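Local coordinates for CrtC domain-containing protein (Fusarium vanettenii 77-13-4, PDB 7A0Q) that probably acts as a kievitone hydratase, a lyase that adds water to the plant isoflavonoid kievitone, and is built from two lipocalin-like domains, at residues I65-V75 with L187-D197; I149-N160 with E175-S186. All coordinates share one frame; numbering follows the deposited sequence. Where two conformers were deposited one is given.

Interaction 1 of 2, residues I65-V75 with L187-D197; sequences ITTTNNEQYVV and LTVHGEKLAID
Thr67 and Ile196 form a single backbone bridge, framed by Asp197 N donating to Thr66 O at 2.8 Å (160° at the hydrogen) and Thr68 N donating to Ala195 O, while Thr67 CA lies 3.2 Å from that same Ala195 O. Next to the bridge, Leu194 crosses Glu71 at about a right angle and brings its CD1 to 3.3 Å from Glu71 OE2; its other methyl, CD2, meets the Asn69 amide, and its CB packs on Thr67 CG2. Leu187 CG stands between its backbone N and carbonyl carbon (chi1 73°), which carries CD1 over one face of the Tyr73 ring in a CH-pi contact, 4.0 Å from the centroid and shifted toward the rim. The same methyl touches Val75 CG2, and CD2 reaches Thr67 CG2. The Val189 and Tyr73 side chains approach head-on, Val189 CG1 meeting Tyr73 CE2. The two segments are the ends of two beta hairpins of the N-terminal beta structure, probably the CrtC lipocalin-like domain, one closed by the type I turn Thr67-Asn70, the other by the type I' turn Val189-Glu192; strands 72-75 and 187-189 run at 114° with 10.5 Å between their axes. Deeper in, Ile65 CD1 meets Ile196 CD1 at 3.7 Å. A chain of hydrogen bonds runs through the first turn: Glu71 N donates to Thr67 OG1, which donates to Asn69 OD1 over a short 2.5 Å, while Asn69 ND2 binds the anti lone pair of Glu71 OE2. One water donates to both Thr67 O and Asp197 OD2; another accepts from Ala195 N at 2.9 Å and hydrogen-bonds with Thr68 OG1. Asp197 OD1 bonds to Ala199 N.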
# COMPACT_ATOMS: atom_id res chain seq x y z
N ILE A 65 -3.02 -12.74 2.80
CA ILE A 65 -2.91 -14.11 2.31
C ILE A 65 -3.50 -15.08 3.33
O ILE A 65 -3.22 -14.97 4.53
CB ILE A 65 -1.45 -14.48 2.01
CG1 ILE A 65 -0.96 -13.80 0.72
CG2 ILE A 65 -1.27 -16.00 1.95
CD1 ILE A 65 0.53 -13.82 0.56
N THR A 66 -4.33 -16.02 2.86
CA THR A 66 -4.56 -17.28 3.55
C THR A 66 -3.94 -18.38 2.71
O THR A 66 -4.18 -18.44 1.50
CB THR A 66 -6.06 -17.56 3.75
OG1 THR A 66 -6.70 -16.44 4.37
CG2 THR A 66 -6.25 -18.80 4.64
N THR A 67 -3.11 -19.22 3.33
CA THR A 67 -2.50 -20.32 2.60
C THR A 67 -3.46 -21.51 2.54
O THR A 67 -4.50 -21.53 3.21
CB THR A 67 -1.19 -20.76 3.25
OG1 THR A 67 -1.47 -21.22 4.58
CG2 THR A 67 -0.19 -19.59 3.32
N THR A 68 -3.10 -22.51 1.73
CA THR A 68 -3.96 -23.68 1.61
C THR A 68 -3.95 -24.52 2.89
O THR A 68 -4.86 -25.35 3.06
CB THR A 68 -3.56 -24.54 0.41
OG1 THR A 68 -2.18 -24.95 0.52
CG2 THR A 68 -3.76 -23.77 -0.88
N ASN A 69 -2.98 -24.33 3.78
CA ASN A 69 -3.02 -24.95 5.10
C ASN A 69 -3.48 -23.99 6.18
O ASN A 69 -3.16 -24.17 7.36
CB ASN A 69 -1.66 -25.58 5.44
CG ASN A 69 -0.55 -24.56 5.57
OD1 ASN A 69 -0.53 -23.54 4.88
ND2 ASN A 69 0.41 -24.84 6.45
N ASN A 70 -4.24 -22.95 5.80
CA ASN A 70 -5.04 -22.10 6.69
C ASN A 70 -4.21 -21.16 7.56
O ASN A 70 -4.69 -20.71 8.61
CB ASN A 70 -5.96 -22.95 7.59
CG ASN A 70 -7.19 -22.18 8.05
OD1 ASN A 70 -7.73 -21.35 7.32
ND2 ASN A 70 -7.63 -22.47 9.27
N GLU A 71 -2.99 -20.82 7.15
CA GLU A 71 -2.22 -19.78 7.83
C GLU A 71 -2.43 -18.44 7.13
O GLU A 71 -2.63 -18.39 5.91
CB GLU A 71 -0.73 -20.11 7.83
CG GLU A 71 -0.36 -21.48 8.39
CD GLU A 71 1.13 -21.71 8.31
OE1 GLU A 71 1.90 -20.90 8.86
OE2 GLU A 71 1.55 -22.71 7.68
N GLN A 72 -2.36 -17.36 7.89
CA GLN A 72 -2.54 -16.03 7.33
C GLN A 72 -1.29 -15.18 7.47
O GLN A 72 -0.62 -15.19 8.51
CB GLN A 72 -3.75 -15.33 7.95
CG GLN A 72 -5.05 -16.00 7.54
CD GLN A 72 -6.26 -15.18 7.85
OE1 GLN A 72 -6.37 -14.59 8.93
NE2 GLN A 72 -7.20 -15.13 6.91
N TYR A 73 -0.99 -14.43 6.41
CA TYR A 73 0.19 -13.59 6.35
C TYR A 73 -0.18 -12.29 5.66
O TYR A 73 -1.14 -12.23 4.89
CB TYR A 73 1.34 -14.25 5.57
CG TYR A 73 1.85 -15.52 6.20
CD1 TYR A 73 1.23 -16.73 5.95
CD2 TYR A 73 2.97 -15.50 7.04
CE1 TYR A 73 1.70 -17.90 6.54
CE2 TYR A 73 3.44 -16.67 7.63
CZ TYR A 73 2.80 -17.86 7.37
OH TYR A 73 3.25 -19.04 7.94
N VAL A 74 0.58 -11.24 5.95
CA VAL A 74 0.55 -10.01 5.15
C VAL A 74 1.95 -9.85 4.56
O VAL A 74 2.95 -9.86 5.29
CB VAL A 74 0.14 -8.79 5.99
CG1 VAL A 74 0.29 -7.52 5.17
CG2 VAL A 74 -1.31 -8.94 6.46
N VAL A 75 2.02 -9.73 3.24
CA VAL A 75 3.29 -9.69 2.52
C VAL A 75 3.37 -8.38 1.74
O VAL A 75 2.46 -8.07 0.96
CB VAL A 75 3.46 -10.89 1.58
CG1 VAL A 75 4.77 -10.77 0.82
CG2 VAL A 75 3.45 -12.18 2.39
N LEU A 187 4.56 -18.35 -0.71
CA LEU A 187 5.57 -17.73 0.13
C LEU A 187 6.28 -18.84 0.89
O LEU A 187 5.66 -19.85 1.24
CB LEU A 187 4.99 -16.69 1.10
CG LEU A 187 4.18 -17.12 2.32
CD1 LEU A 187 4.19 -16.03 3.37
CD2 LEU A 187 2.75 -17.44 1.91
N THR A 188 7.57 -18.68 1.09
CA THR A 188 8.38 -19.71 1.72
C THR A 188 8.68 -19.28 3.15
O THR A 188 9.26 -18.20 3.36
CB THR A 188 9.66 -19.96 0.94
OG1 THR A 188 9.33 -20.42 -0.38
CG2 THR A 188 10.51 -21.02 1.63
N VAL A 189 8.27 -20.09 4.12
CA VAL A 189 8.46 -19.78 5.53
C VAL A 189 9.13 -20.97 6.20
O VAL A 189 8.59 -22.08 6.18
CB VAL A 189 7.14 -19.43 6.24
CG1 VAL A 189 6.65 -18.06 5.80
CG2 VAL A 189 6.09 -20.47 5.95
N HIS A 190 10.32 -20.74 6.77
CA HIS A 190 11.07 -21.78 7.47
C HIS A 190 11.29 -23.00 6.57
O HIS A 190 11.03 -24.14 6.96
CB HIS A 190 10.38 -22.15 8.78
CG HIS A 190 10.16 -20.99 9.69
ND1 HIS A 190 8.97 -20.76 10.33
CD2 HIS A 190 10.98 -19.97 10.04
CE1 HIS A 190 9.06 -19.66 11.05
NE2 HIS A 190 10.28 -19.16 10.89
N GLY A 191 11.76 -22.74 5.35
CA GLY A 191 12.02 -23.78 4.39
C GLY A 191 10.80 -24.37 3.71
O GLY A 191 10.95 -25.05 2.69
N GLU A 192 9.60 -24.14 4.24
CA GLU A 192 8.39 -24.72 3.67
C GLU A 192 7.74 -23.72 2.72
O GLU A 192 7.43 -22.59 3.11
CB GLU A 192 7.41 -25.14 4.77
CG GLU A 192 6.15 -25.79 4.23
CD GLU A 192 5.48 -26.70 5.24
OE1 GLU A 192 4.26 -26.98 5.08
OE2 GLU A 192 6.17 -27.14 6.18
N LYS A 193 7.54 -24.15 1.48
CA LYS A 193 6.86 -23.36 0.46
C LYS A 193 5.35 -23.56 0.62
O LYS A 193 4.84 -24.65 0.38
CB LYS A 193 7.34 -23.79 -0.92
CG LYS A 193 6.80 -23.01 -2.09
CD LYS A 193 7.76 -23.19 -3.26
CE LYS A 193 7.13 -22.85 -4.59
NZ LYS A 193 8.10 -23.05 -5.70
N LEU A 194 4.65 -22.50 1.04
CA LEU A 194 3.21 -22.56 1.25
C LEU A 194 2.49 -21.96 0.05
O LEU A 194 2.89 -20.92 -0.47
CB LEU A 194 2.80 -21.80 2.50
CG LEU A 194 3.50 -22.16 3.81
CD1 LEU A 194 2.89 -21.36 4.93
CD2 LEU A 194 3.36 -23.64 4.06
N ALA A 195 1.41 -22.62 -0.37
CA ALA A 195 0.61 -22.17 -1.50
C ALA A 195 -0.48 -21.21 -1.06
O ALA A 195 -1.16 -21.43 -0.05
CB ALA A 195 -0.03 -23.36 -2.23
N ILE A 196 -0.65 -20.13 -1.82
CA ILE A 196 -1.69 -19.14 -1.54
C ILE A 196 -3.04 -19.69 -1.96
O ILE A 196 -3.18 -20.25 -3.06
CB ILE A 196 -1.36 -17.82 -2.26
CG1 ILE A 196 -0.09 -17.21 -1.66
CG2 ILE A 196 -2.54 -16.84 -2.17
CD1 ILE A 196 0.44 -15.99 -2.44
N ASP A 197 -4.05 -19.52 -1.11
CA ASP A 197 -5.42 -19.90 -1.45
C ASP A 197 -6.10 -18.71 -2.12
O ASP A 197 -6.45 -17.74 -1.43
CB ASP A 197 -6.19 -20.34 -0.21
CG ASP A 197 -7.61 -20.79 -0.53
OD1 ASP A 197 -8.08 -20.61 -1.67
OD2 ASP A 197 -8.26 -21.35 0.38
O HOH W 1 -7.20 -22.09 2.83
O HOH W 2 0.13 -24.24 1.73

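Interaction 2 of 2, residues I149-N160 with E175-S186; sequences ITYDATTGAVAN and EFGLPSAKTEGS
With chi1 at -176° the Thr155 hydroxyl swings away from its own N, so that OG1 accepts from Ser180 N at 3.0 Å and CG2 lies against Leu178 CB. Asn160, with CG anti to its carbonyl carbon and its amide turned broadside (chi2 -87°), meets the extended side chain of Glu175 flat on: amide and carboxylate planes are only 4° apart, stacked with Asn160 CG 3.0 Å from Glu175 OE1. Its ND2 bonds not to the carboxylate but to Glu175 O at 3.2 Å, from above the carbonyl plane; Asn160 N reaches the same oxygen from that face. These groups belong to two antiparallel ladders, Ile149-Asp152 with Lys182-Gly185 and Val158-Ala159 with Phe176-Gly177. The register slips by one between Asp152 and Val158, where Ala153 and Thr154 each centre an inverse gamma turn; in the partner strand the chain turns a corner at Ser180. Apolar contacts fill the step: Leu178 CD1 meets Ala153 CB and CD2 meets Ala157 CB, while Pro179 CG meets Val158 CG2 at 3.6 Å. At the far end Ile149 CG2 and Thr183 CG2 are pressed to 3.5 Å. Thr155 OG1 also bonds to Glu31 OE1, and Thr183 OG1 pairs with Thr203 OG1. In the stack, Asn160 OD1 and Glu175 OE1 are two acceptors 3.2 Å apart; Ser234 OG binds the first and Trp236 NE1 the second, so strand 232-240 of the C-terminal barrel probably helps hold both flat groups. A water accepts from Asn160 ND2 and donates weakly to Glu175 OE2, and with Trp236 it probably offsets the charge of this buried carboxylate.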
# COMPACT_ATOMS: atom_id res chain seq x y z
N ILE A 149 4.44 -14.07 -5.79
CA ILE A 149 3.01 -13.79 -5.70
C ILE A 149 2.56 -13.17 -7.01
O ILE A 149 3.13 -12.17 -7.45
CB ILE A 149 2.71 -12.84 -4.52
CG1 ILE A 149 3.23 -13.44 -3.22
CG2 ILE A 149 1.24 -12.55 -4.46
CD1 ILE A 149 3.13 -12.50 -2.01
N THR A 150 1.52 -13.74 -7.62
CA THR A 150 0.92 -13.13 -8.80
C THR A 150 -0.48 -12.64 -8.47
O THR A 150 -1.14 -13.15 -7.57
CB THR A 150 0.86 -14.09 -9.98
OG1 THR A 150 0.10 -15.26 -9.63
CG2 THR A 150 2.27 -14.49 -10.41
N TYR A 151 -0.92 -11.60 -9.18
CA TYR A 151 -2.25 -11.09 -8.90
C TYR A 151 -2.85 -10.50 -10.17
O TYR A 151 -2.15 -10.11 -11.11
CB TYR A 151 -2.27 -10.06 -7.74
CG TYR A 151 -1.06 -9.15 -7.68
CD1 TYR A 151 0.13 -9.58 -7.11
CD2 TYR A 151 -1.11 -7.87 -8.22
CE1 TYR A 151 1.25 -8.76 -7.08
CE2 TYR A 151 -0.00 -7.04 -8.19
CZ TYR A 151 1.17 -7.49 -7.62
OH TYR A 151 2.27 -6.67 -7.60
N ASP A 152 -4.18 -10.49 -10.19
CA ASP A 152 -5.00 -10.16 -11.35
C ASP A 152 -5.98 -9.09 -10.89
O ASP A 152 -6.72 -9.30 -9.92
CB ASP A 152 -5.71 -11.42 -11.86
CG ASP A 152 -6.64 -11.19 -13.04
OD1 ASP A 152 -6.84 -10.03 -13.47
OD2 ASP A 152 -7.18 -12.20 -13.55
N ALA A 153 -5.98 -7.94 -11.58
CA ALA A 153 -6.67 -6.75 -11.09
C ALA A 153 -8.18 -6.82 -11.32
O ALA A 153 -8.80 -5.95 -11.94
CB ALA A 153 -6.08 -5.51 -11.74
N THR A 154 -8.78 -7.88 -10.76
CA THR A 154 -10.22 -8.13 -10.78
C THR A 154 -10.96 -7.26 -9.78
O THR A 154 -11.80 -7.75 -9.03
CB THR A 154 -10.46 -9.61 -10.47
OG1 THR A 154 -10.05 -9.87 -9.11
CG2 THR A 154 -9.66 -10.49 -11.41
N THR A 155 -10.66 -5.95 -9.76
CA THR A 155 -11.04 -5.11 -8.63
C THR A 155 -11.14 -3.66 -9.11
O THR A 155 -10.28 -3.20 -9.87
CB THR A 155 -10.03 -5.28 -7.49
OG1 THR A 155 -10.45 -4.53 -6.34
CG2 THR A 155 -8.60 -4.85 -7.92
N GLY A 156 -12.19 -2.97 -8.69
CA GLY A 156 -12.41 -1.60 -9.13
C GLY A 156 -11.35 -0.64 -8.57
O GLY A 156 -11.06 -0.65 -7.36
N ALA A 157 -10.77 0.18 -9.44
CA ALA A 157 -9.66 1.03 -9.03
C ALA A 157 -10.11 2.14 -8.07
O ALA A 157 -11.23 2.65 -8.16
CB ALA A 157 -8.98 1.68 -10.24
N VAL A 158 -9.21 2.47 -7.14
CA VAL A 158 -9.31 3.67 -6.31
C VAL A 158 -8.50 4.74 -7.03
O VAL A 158 -7.28 4.65 -7.12
CB VAL A 158 -8.74 3.43 -4.90
CG1 VAL A 158 -8.77 4.71 -4.06
CG2 VAL A 158 -9.47 2.28 -4.20
N ALA A 159 -9.19 5.76 -7.56
CA ALA A 159 -8.55 6.85 -8.29
C ALA A 159 -8.36 7.99 -7.30
O ALA A 159 -9.27 8.80 -7.07
CB ALA A 159 -9.41 7.27 -9.49
N ASN A 160 -7.16 8.05 -6.70
CA ASN A 160 -6.93 9.00 -5.61
C ASN A 160 -7.23 10.42 -6.06
O ASN A 160 -6.88 10.82 -7.17
CB ASN A 160 -5.48 8.87 -5.14
CG ASN A 160 -5.29 7.63 -4.30
OD1 ASN A 160 -5.51 7.64 -3.09
ND2 ASN A 160 -4.92 6.53 -4.95
N GLU A 175 -1.79 8.62 -8.62
CA GLU A 175 -1.83 7.41 -7.81
C GLU A 175 -3.14 6.67 -8.01
O GLU A 175 -4.22 7.27 -7.95
CB GLU A 175 -1.65 7.74 -6.32
CG GLU A 175 -1.64 6.49 -5.40
CD GLU A 175 -1.95 6.80 -3.94
OE1 GLU A 175 -2.38 7.94 -3.63
OE2 GLU A 175 -1.80 5.90 -3.09
N PHE A 176 -3.06 5.35 -8.24
CA PHE A 176 -4.25 4.51 -8.19
C PHE A 176 -3.97 3.25 -7.39
O PHE A 176 -2.84 2.76 -7.32
CB PHE A 176 -4.80 4.16 -9.60
CG PHE A 176 -3.85 3.36 -10.47
CD1 PHE A 176 -2.99 4.00 -11.36
CD2 PHE A 176 -3.87 1.97 -10.45
CE1 PHE A 176 -2.15 3.28 -12.19
CE2 PHE A 176 -3.02 1.25 -11.27
CZ PHE A 176 -2.16 1.90 -12.14
N GLY A 177 -5.02 2.75 -6.75
CA GLY A 177 -4.96 1.51 -5.99
C GLY A 177 -5.89 0.49 -6.62
O GLY A 177 -6.99 0.83 -7.07
N LEU A 178 -5.44 -0.76 -6.66
CA LEU A 178 -6.28 -1.88 -7.07
C LEU A 178 -6.49 -2.72 -5.82
O LEU A 178 -5.59 -3.47 -5.43
CB LEU A 178 -5.60 -2.70 -8.18
CG LEU A 178 -5.15 -1.85 -9.37
CD1 LEU A 178 -4.38 -2.67 -10.41
CD2 LEU A 178 -6.32 -1.12 -10.00
N PRO A 179 -7.64 -2.60 -5.13
CA PRO A 179 -7.68 -2.98 -3.70
C PRO A 179 -7.76 -4.47 -3.38
O PRO A 179 -7.21 -4.90 -2.37
CB PRO A 179 -8.94 -2.28 -3.18
CG PRO A 179 -9.32 -1.32 -4.23
CD PRO A 179 -8.83 -1.83 -5.53
N SER A 180 -8.43 -5.26 -4.23
CA SER A 180 -8.78 -6.63 -3.88
C SER A 180 -8.51 -7.57 -5.05
O SER A 180 -9.38 -8.35 -5.46
CB SER A 180 -10.24 -6.71 -3.44
OG SER A 180 -10.42 -6.00 -2.23
N ALA A 181 -7.29 -7.52 -5.58
CA ALA A 181 -6.93 -8.33 -6.73
C ALA A 181 -6.83 -9.81 -6.36
O ALA A 181 -6.30 -10.17 -5.31
CB ALA A 181 -5.58 -7.87 -7.30
N LYS A 182 -7.35 -10.66 -7.24
CA LYS A 182 -7.17 -12.10 -7.09
C LYS A 182 -5.68 -12.44 -7.04
O LYS A 182 -4.90 -11.97 -7.87
CB LYS A 182 -7.85 -12.84 -8.25
CG LYS A 182 -7.80 -14.35 -8.15
CD LYS A 182 -8.52 -15.00 -9.32
CE LYS A 182 -8.32 -16.52 -9.29
NZ LYS A 182 -8.94 -17.21 -10.46
N THR A 183 -5.30 -13.28 -6.07
CA THR A 183 -3.91 -13.54 -5.74
C THR A 183 -3.63 -15.04 -5.75
O THR A 183 -4.40 -15.82 -5.18
CB THR A 183 -3.60 -12.97 -4.36
OG1 THR A 183 -3.96 -11.58 -4.34
CG2 THR A 183 -2.15 -13.14 -4.01
N GLU A 184 -2.50 -15.42 -6.35
CA GLU A 184 -2.02 -16.80 -6.38
C GLU A 184 -0.52 -16.81 -6.12
O GLU A 184 0.13 -15.76 -6.08
CB GLU A 184 -2.33 -17.48 -7.72
CG GLU A 184 -3.82 -17.61 -8.02
CD GLU A 184 -4.07 -18.38 -9.29
OE1 GLU A 184 -4.41 -17.73 -10.31
OE2 GLU A 184 -3.93 -19.62 -9.28
N GLY A 185 0.05 -18.00 -5.96
CA GLY A 185 1.48 -18.15 -5.83
C GLY A 185 1.87 -18.77 -4.50
O GLY A 185 1.14 -19.59 -3.93
N SER A 186 3.03 -18.36 -3.99
CA SER A 186 3.56 -18.98 -2.80
C SER A 186 4.38 -18.00 -1.98
O SER A 186 4.83 -16.96 -2.46
CB SER A 186 4.42 -20.20 -3.15
OG SER A 186 5.64 -19.79 -3.74
O HOH W 3 -4.67 4.22 -3.37

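How the interactions relate
Strand 171-189 carries both contacts: interaction 2 uses residues 175-186, on both sides of the corner at Ser180, and interaction 1 the last residues, 187-189, with the hairpin partner 192-195. Their centres lie 19 Å apart, yet they join where Ile196 N probably hydrogen-bonds to Gly185 O at 2.8 Å and Leu194 O packs on Ser186 CB at 3.2 Å. Ile149 of interaction 2 also packs on Ile65 of interaction 1. The centre of interaction 1 lies about 20 Å from the centre of the chain and that of interaction 2 about 11 Å. About 4 Å from the side chain of Glu175 in interaction 2 sits an imidazole, probably from the crystallisation liquor, which may mark a pocket.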